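Putative cell adhesion protein (Parabacteroides distasonis, PDB 3LIU) probably serves as a fimbrillin-type subunit of the pili that gut Bacteroidetes carry on their surface, with a likely role in cell adhesion. Local coordinates at residues Lys196-Lys201 against Cys331-Pro336; Gly370-Ile373 against Pro377-Ser380; Val172-Ser177 against Ser212-Thr217. One frame throughout, in Å; residues are numbered along the deposited sequence.

Contacts 1 and 3 draw on the same long strand, 193-213, but at places whose contact centres lie about 31 Å apart. Contact 3 is the buried one, close to the middle of the chain, and its chemistry is polar: a carboxylate, backbone carbonyls, serines and a water. Contact 1 is partly buried and wholly apolar, with two aromatic rings meeting across the width of a strand. Contact 2 belongs to the surface, where a selenomethionine side chain packs across its own loop. It also adjoins contact 1, since Tyr-332 N probably donates to Ser-371 O at 2.7 Å, tying the loop to strand 326-336. Contact 3 touches neither of the others.

Contact 1: residues Lys196-Lys201 against Cys331-Pro336; sequences KSFVLK and CYYAIP
Phe-198 and Tyr-333 carry this contact through a single close approach, with CE1 of Phe-198 lying 3.7 Å from CE1 of Tyr-333. The ring planes are nearly perpendicular, at 86°, and the centroids are 5.7 Å apart. The rings meet obliquely, neither stacked nor edge-to-face. The two side chains run past one another in opposite directions, and no hydrogen bond crosses between the segments. Both side chains leave their backbones toward the opposite segment. Their first torsions differ: Phe-198 has CG anti to the backbone N (chi1 174°), whereas Tyr-333 has CG beside its N and anti to the carbonyl carbon.

One step further out, the difference between the two residue types becomes clear. Phenylalanine suits its place because its ring packs on the carbon surfaces of Tyr-333 and Ile-366. Tyrosine brings the same flat apolar surface, resting on Ile-366, Val-383 and Tyr-315, and adds a hydroxyl that donates to Gly-368 O. That bond satisfies the polar end of a buried residue and is likely to limit how far the ring can shift.

The backbones do not pair directly, because strand 308-319 runs between them, antiparallel to both. Near Phe-198, Lys-196 and Ser-197 both face Thr-316 of that strand in a classic beta bulge. Further along, Lys-201 forms a salt bridge with Asp-314. Strands 358-366 and 383-391 cover the aromatic side, supplying Ile-366 to both rings and Val-383 to Tyr-333, so the rings fill the layer between this pair and strands 193-213, 308-319 and 326-336, consistent with a transthyretin-like beta-sandwich.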
loop_
_atom_site.group_PDB
_atom_site.type_symbol
_atom_site.label_atom_id
_atom_site.label_comp_id
_atom_site.label_asym_id
_atom_site.label_seq_id
_atom_site.Cartn_x
_atom_site.Cartn_y
_atom_site.Cartn_z
ATOM N N LYS A 196 21.298 28.031 0.428
ATOM C CA LYS A 196 21.895 28.161 -0.889
ATOM C C LYS A 196 21.626 26.994 -1.823
ATOM O O LYS A 196 21.420 27.216 -3.000
ATOM C CB LYS A 196 23.396 28.381 -0.763
ATOM C CG LYS A 196 23.751 29.767 -0.251
ATOM C CD LYS A 196 23.484 30.897 -1.296
ATOM C CE LYS A 196 23.223 32.240 -0.594
ATOM N NZ LYS A 196 23.423 33.447 -1.446
ATOM N N SER A 197 21.647 25.764 -1.327
ATOM C CA SER A 197 21.397 24.601 -2.180
ATOM C C SER A 197 21.131 23.356 -1.349
ATOM O O SER A 197 21.477 23.287 -0.162
ATOM C CB SER A 197 22.560 24.314 -3.125
ATOM O OG SER A 197 23.744 23.984 -2.418
ATOM N N PHE A 198 20.490 22.378 -1.971
ATOM C CA PHE A 198 20.354 21.049 -1.375
ATOM C C PHE A 198 20.496 20.057 -2.498
ATOM O O PHE A 198 19.783 20.178 -3.492
ATOM C CB PHE A 198 19.003 20.896 -0.738
ATOM C CG PHE A 198 18.715 19.505 -0.217
ATOM C CD1 PHE A 198 19.307 19.047 0.948
ATOM C CD2 PHE A 198 17.839 18.680 -0.873
ATOM C CE1 PHE A 198 19.056 17.785 1.409
ATOM C CE2 PHE A 198 17.570 17.434 -0.411
ATOM C CZ PHE A 198 18.173 16.975 0.736
ATOM N N VAL A 199 21.421 19.113 -2.342
ATOM C CA VAL A 199 21.645 18.040 -3.306
ATOM C C VAL A 199 21.152 16.746 -2.667
ATOM O O VAL A 199 21.698 16.302 -1.635
ATOM C CB VAL A 199 23.140 17.913 -3.682
ATOM C CG1 VAL A 199 23.323 16.828 -4.728
ATOM C CG2 VAL A 199 23.709 19.269 -4.173
ATOM N N LEU A 200 20.124 16.156 -3.279
ATOM C CA LEU A 200 19.551 14.912 -2.827
ATOM C C LEU A 200 20.476 13.709 -3.081
ATOM O O LEU A 200 20.925 13.530 -4.189
ATOM C CB LEU A 200 18.192 14.698 -3.511
ATOM C CG LEU A 200 17.451 13.438 -3.079
ATOM C CD1 LEU A 200 16.954 13.602 -1.603
ATOM C CD2 LEU A 200 16.304 13.168 -4.059
ATOM N N LYS A 201 20.726 12.890 -2.057
ATOM C CA LYS A 201 21.559 11.668 -2.194
ATOM C C LYS A 201 20.772 10.370 -2.064
ATOM O O LYS A 201 21.080 9.397 -2.751
ATOM C CB LYS A 201 22.670 11.654 -1.155
ATOM C CG LYS A 201 23.835 12.631 -1.454
ATOM C CD LYS A 201 24.996 12.392 -0.453
ATOM C CE LYS A 201 26.333 13.038 -0.876
ATOM N NZ LYS A 201 27.077 13.692 0.303
ATOM N N CYS A 331 22.910 15.139 5.567
ATOM C CA CYS A 331 21.835 15.603 6.420
ATOM C C CYS A 331 20.558 14.828 6.160
ATOM O O CYS A 331 20.194 14.659 4.998
ATOM C CB CYS A 331 21.425 17.029 6.033
ATOM S SG CYS A 331 22.464 18.208 6.468
ATOM N N TYR A 332 19.822 14.495 7.226
ATOM C CA TYR A 332 18.525 13.838 7.118
ATOM C C TYR A 332 17.348 14.738 7.493
ATOM O O TYR A 332 17.411 15.575 8.426
ATOM C CB TYR A 332 18.446 12.600 8.017
ATOM C CG TYR A 332 19.371 11.497 7.677
ATOM C CD1 TYR A 332 19.005 10.516 6.773
ATOM C CD2 TYR A 332 20.637 11.409 8.276
ATOM C CE1 TYR A 332 19.860 9.488 6.469
ATOM C CE2 TYR A 332 21.514 10.386 7.945
ATOM C CZ TYR A 332 21.117 9.417 7.044
ATOM O OH TYR A 332 21.982 8.385 6.684
ATOM N N TYR A 333 16.252 14.497 6.785
ATOM C CA TYR A 333 14.970 15.159 6.991
ATOM C C TYR A 333 13.862 14.090 6.891
ATOM O O TYR A 333 13.716 13.409 5.838
ATOM C CB TYR A 333 14.752 16.224 5.928
ATOM C CG TYR A 333 15.853 17.259 5.828
ATOM C CD1 TYR A 333 16.975 17.019 5.061
ATOM C CD2 TYR A 333 15.762 18.485 6.504
ATOM C CE1 TYR A 333 17.998 17.967 4.936
ATOM C CE2 TYR A 333 16.770 19.430 6.413
ATOM C CZ TYR A 333 17.889 19.164 5.592
ATOM O OH TYR A 333 18.897 20.077 5.467
ATOM N N ALA A 334 13.129 13.905 7.990
ATOM C CA ALA A 334 12.085 12.891 8.084
ATOM C C ALA A 334 10.690 13.496 8.132
ATOM O O ALA A 334 10.486 14.486 8.836
ATOM C CB ALA A 334 12.325 12.026 9.337
ATOM N N ILE A 335 9.747 12.837 7.469
ATOM C CA ILE A 335 8.360 13.270 7.287
ATOM C C ILE A 335 7.401 12.147 7.616
ATOM O O ILE A 335 7.448 11.099 6.978
ATOM C CB ILE A 335 8.147 13.599 5.760
ATOM C CG1 ILE A 335 8.941 14.844 5.399
ATOM C CG2 ILE A 335 6.713 13.764 5.356
ATOM C CD1 ILE A 335 8.948 15.870 6.469
ATOM N N PRO A 336 6.479 12.365 8.561
ATOM C CA PRO A 336 5.418 11.384 8.720
ATOM C C PRO A 336 4.388 11.498 7.606
ATOM O O PRO A 336 3.703 12.515 7.504
ATOM C CB PRO A 336 4.819 11.715 10.091
ATOM C CG PRO A 336 5.385 13.050 10.473
ATOM C CD PRO A 336 6.281 13.549 9.407
#

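Contact 2: residues Gly370-Ile373 against Pro377-Ser380; sequences GSEI and PMIS
Ser-371 and Met-378 face each other within the long connection of a beta hairpin, the loop that joins the antiparallel strands 358-366 and 383-391. Their CA atoms, 5.1 Å apart, are the nearest across the two segments.

The apolar packing comes mostly from Met-378, deposited as selenomethionine. Its side chain starts beside the backbone N, with CG anti to the carbonyl carbon, and then stays extended (chi2 -179°), which carries SE and CE across to the backbone of Ser-371 and Glu-372. Both CG and CE of Met-378 come within 3.8 Å of Ser-371 OG. The terminal CE lies 4.1 Å from Ile-373 CG1, and the two side chains cross at about a right angle. CE also reaches Glu-372 CB. A long, unbranched, pliable residue suits this task, because it can follow an irregular backbone, whereas the carboxylate of Glu-372, an exposed residue, suits the protein surface.

Polar contacts hold the loop's shape from within. Ser-371 OG has two carbonyl acceptors, Asp-376 O and Ile-373 O, the latter at 2.9 Å, and its single proton leaves the choice unsettled. A small hydroxyl residue thus links successive parts of the turn while its CB packs beside Pro-377 CA. At the far end, Ser-380 N makes a weak bond to Met-378 O; the positive phi of Ile-379 (71°) gives this corner the form of a classic gamma turn.

Outside the loop, Lys-328 bonds Gly-370 O, and Pro-377 packs on Tyr-256. Where the selenomethionine passes over the backbone, its SE sits 3.8 Å from Glu-372 N.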
loop_
_atom_site.group_PDB
_atom_site.type_symbol
_atom_site.label_atom_id
_atom_site.label_comp_id
_atom_site.label_asym_id
_atom_site.label_seq_id
_atom_site.Cartn_x
_atom_site.Cartn_y
_atom_site.Cartn_z
ATOM N N GLY A 370 19.807 19.635 8.227
ATOM C CA GLY A 370 19.144 18.487 8.763
ATOM C C GLY A 370 19.946 17.886 9.885
ATOM O O GLY A 370 20.901 18.477 10.378
ATOM N N SER A 371 19.546 16.690 10.282
ATOM C CA SER A 371 20.191 15.954 11.359
ATOM C C SER A 371 21.222 15.045 10.773
ATOM O O SER A 371 21.017 14.482 9.696
ATOM C CB SER A 371 19.174 15.106 12.130
ATOM O OG SER A 371 19.812 14.289 13.109
ATOM N N GLU A 372 22.291 14.818 11.529
ATOM C CA GLU A 372 23.302 13.860 11.112
ATOM C C GLU A 372 22.770 12.432 11.282
ATOM O O GLU A 372 23.341 11.518 10.720
ATOM C CB GLU A 372 24.669 14.106 11.807
ATOM C CG GLU A 372 25.243 15.469 11.412
ATOM C CD GLU A 372 26.672 15.780 11.933
ATOM O OE1 GLU A 372 27.056 15.220 12.983
ATOM O OE2 GLU A 372 27.395 16.615 11.289
ATOM N N ILE A 373 21.643 12.258 11.982
ATOM C CA ILE A 373 21.100 10.931 12.239
ATOM C C ILE A 373 19.613 10.875 11.787
ATOM O O ILE A 373 18.914 11.916 11.737
ATOM C CB ILE A 373 21.369 10.484 13.699
ATOM C CG1 ILE A 373 20.583 11.344 14.713
ATOM C CG2 ILE A 373 22.940 10.582 14.048
ATOM C CD1 ILE A 373 20.770 10.898 16.171
ATOM N N PRO A 377 15.779 14.585 15.448
ATOM C CA PRO A 377 16.192 15.861 14.856
ATOM C C PRO A 377 17.350 16.447 15.663
ATOM O O PRO A 377 17.606 15.996 16.767
ATOM C CB PRO A 377 14.942 16.734 15.032
ATOM C CG PRO A 377 14.380 16.244 16.342
ATOM C CD PRO A 377 14.562 14.743 16.259
HETATM N N MSE A 378 18.029 17.442 15.092
HETATM C CA MSE A 378 19.023 18.248 15.784
HETATM C C MSE A 378 18.534 19.686 15.731
HETATM O O MSE A 378 18.522 20.285 14.659
HETATM C CB MSE A 378 20.393 18.120 15.117
HETATM C CG MSE A 378 21.146 16.897 15.586
HETATM SE SE MSE A 378 22.918 16.618 14.842
HETATM C CE MSE A 378 22.819 14.728 15.406
ATOM N N ILE A 379 18.069 20.172 16.887
ATOM C CA ILE A 379 17.601 21.536 17.133
ATOM C C ILE A 379 16.275 21.857 16.463
ATOM O O ILE A 379 15.375 22.292 17.131
ATOM C CB ILE A 379 18.662 22.621 16.774
ATOM C CG1 ILE A 379 20.012 22.283 17.415
ATOM C CG2 ILE A 379 18.195 23.988 17.263
ATOM C CD1 ILE A 379 21.209 22.721 16.589
ATOM N N SER A 380 16.147 21.629 15.158
ATOM C CA SER A 380 14.888 21.862 14.418
ATOM C C SER A 380 14.848 20.928 13.233
ATOM O O SER A 380 15.906 20.607 12.651
ATOM C CB SER A 380 14.820 23.279 13.851
ATOM O OG SER A 380 15.485 24.216 14.672
#

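Contact 3: residues Val172-Ser177 against Ser212-Thr217; sequences VRDVAS and SSVAST
A short break in strand 172-185 meets the end of strand 193-213 here, deep in the chain, and Asp-174 in the break faces Val-214 just beyond the strand's end. The carboxylate comes up to the backbone carbonyl of Val-214. Asp-174 OD2 is modelled only 2.4 Å from Val-214 O, a distance that would probably require a proton on the acid and is best treated as doubtful. Asp-174 OD1 is 3.2 Å from the same oxygen, and those two acceptors are not bonded. With CG anti to its carbonyl carbon (chi1 -78°), Asp-174 directs the acid across to the other segment, where OD2 also packs 3.9 Å from Val-214 CG2.

What makes aspartate suitable is its outer partners. OD1 forms a salt bridge with Arg-356. Ser-128 OG lies within hydrogen-bonding reach of both Asp-174 OD1 and Val-214 O, and its single proton can serve only one at a time. With an alanine here in place of Asp-174, Arg-356 would probably lose this charge mate and Ser-128 one of its partners, among buried residues.

A water bridges the two segments. It donates to Asp-174 O and to Ser-212 OG, each at 2.8 Å. Ser-212 OG in turn donates to Ser-213 O at 2.7 Å, 18° from the carbonyl plane and at a C=O...donor angle of 130°, so this small hydroxyl both accepts and donates.

Across the break the strand changes partners: before it Val-172 pairs with Ser-128 of strand 127-136; after it Ala-176 pairs with Val-284 and Ser-177 with Tyr-358. Ile-114 of strand 113-115 touches Asp-174, Ser-212 and Val-214 alike, and Val-89 of strand 82-90 packs against Val-214.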
loop_
_atom_site.group_PDB
_atom_site.type_symbol
_atom_site.label_atom_id
_atom_site.label_comp_id
_atom_site.label_asym_id
_atom_site.label_seq_id
_atom_site.Cartn_x
_atom_site.Cartn_y
_atom_site.Cartn_z
ATOM N N VAL A 172 -9.614 -3.219 -5.959
ATOM C CA VAL A 172 -8.869 -2.145 -5.349
ATOM C C VAL A 172 -7.548 -2.651 -4.820
ATOM O O VAL A 172 -7.508 -3.643 -4.110
ATOM C CB VAL A 172 -9.658 -1.470 -4.214
ATOM C CG1 VAL A 172 -8.814 -0.315 -3.595
ATOM C CG2 VAL A 172 -10.975 -0.964 -4.742
ATOM N N ARG A 173 -6.469 -1.955 -5.158
ATOM C CA ARG A 173 -5.132 -2.382 -4.728
ATOM C C ARG A 173 -5.042 -2.459 -3.210
ATOM O O ARG A 173 -5.698 -1.714 -2.511
ATOM C CB ARG A 173 -4.049 -1.446 -5.240
ATOM C CG ARG A 173 -3.871 -1.417 -6.747
ATOM C CD ARG A 173 -2.745 -0.441 -7.124
ATOM N NE ARG A 173 -2.616 -0.209 -8.571
ATOM C CZ ARG A 173 -3.399 0.593 -9.308
ATOM N NH1 ARG A 173 -4.403 1.232 -8.775
ATOM N NH2 ARG A 173 -3.177 0.750 -10.613
ATOM N N ASP A 174 -4.200 -3.365 -2.728
ATOM C CA ASP A 174 -3.970 -3.551 -1.318
ATOM C C ASP A 174 -2.728 -2.734 -0.856
ATOM O O ASP A 174 -2.401 -2.744 0.317
ATOM C CB ASP A 174 -3.775 -5.051 -1.008
ATOM C CG ASP A 174 -5.097 -5.859 -0.967
ATOM O OD1 ASP A 174 -6.194 -5.339 -1.261
ATOM O OD2 ASP A 174 -5.029 -7.064 -0.605
ATOM N N VAL A 175 -2.034 -2.037 -1.768
ATOM C CA VAL A 175 -0.876 -1.244 -1.420
ATOM C C VAL A 175 -1.181 0.256 -1.689
ATOM O O VAL A 175 -2.130 0.583 -2.409
ATOM C CB VAL A 175 0.418 -1.656 -2.201
ATOM C CG1 VAL A 175 0.945 -3.025 -1.756
ATOM C CG2 VAL A 175 0.169 -1.636 -3.698
ATOM N N ALA A 176 -0.348 1.125 -1.119
ATOM C CA ALA A 176 -0.287 2.577 -1.406
ATOM C C ALA A 176 1.043 2.848 -2.073
ATOM O O ALA A 176 1.989 2.050 -1.925
ATOM C CB ALA A 176 -0.408 3.439 -0.092
ATOM N N SER A 177 1.125 3.983 -2.791
ATOM C CA SER A 177 2.340 4.378 -3.480
ATOM C C SER A 177 2.850 5.641 -2.839
ATOM O O SER A 177 2.063 6.571 -2.646
ATOM C CB SER A 177 2.034 4.668 -4.940
ATOM O OG SER A 177 3.128 5.350 -5.553
ATOM N N SER A 212 -0.610 -7.054 5.928
ATOM C CA SER A 212 -1.966 -6.513 5.656
ATOM C C SER A 212 -2.966 -7.659 5.538
ATOM O O SER A 212 -2.607 -8.791 5.196
ATOM C CB SER A 212 -1.985 -5.692 4.345
ATOM O OG SER A 212 -3.311 -5.269 3.954
ATOM N N SER A 213 -4.229 -7.383 5.806
ATOM C CA SER A 213 -5.308 -8.300 5.382
ATOM C C SER A 213 -5.407 -8.250 3.832
ATOM O O SER A 213 -5.065 -7.247 3.221
ATOM C CB SER A 213 -6.648 -7.880 6.018
ATOM O OG SER A 213 -6.602 -8.094 7.407
ATOM N N VAL A 214 -5.893 -9.318 3.216
ATOM C CA VAL A 214 -5.970 -9.386 1.770
ATOM C C VAL A 214 -7.177 -8.596 1.213
ATOM O O VAL A 214 -7.117 -8.100 0.100
ATOM C CB VAL A 214 -5.966 -10.841 1.261
ATOM C CG1 VAL A 214 -7.281 -11.574 1.560
ATOM C CG2 VAL A 214 -5.620 -10.877 -0.229
ATOM N N ALA A 215 -8.265 -8.513 1.970
ATOM C CA ALA A 215 -9.483 -7.876 1.468
ATOM C C ALA A 215 -10.298 -7.333 2.617
ATOM O O ALA A 215 -10.076 -7.738 3.773
ATOM C CB ALA A 215 -10.276 -8.849 0.633
ATOM N N SER A 216 -11.204 -6.398 2.281
ATOM C CA SER A 216 -12.183 -5.828 3.175
ATOM C C SER A 216 -13.610 -6.157 2.724
ATOM O O SER A 216 -13.872 -6.393 1.535
ATOM C CB SER A 216 -12.027 -4.304 3.247
ATOM O OG SER A 216 -12.260 -3.730 1.984
ATOM N N THR A 217 -14.541 -6.122 3.671
ATOM C CA THR A 217 -15.944 -6.388 3.384
ATOM C C THR A 217 -16.539 -5.380 2.416
ATOM O O THR A 217 -17.226 -5.739 1.426
ATOM C CB THR A 217 -16.787 -6.353 4.672
ATOM O OG1 THR A 217 -16.380 -7.434 5.507
ATOM C CG2 THR A 217 -18.220 -6.519 4.340
HETATM O O HOH W 1 -2.637 -2.670 3.056
#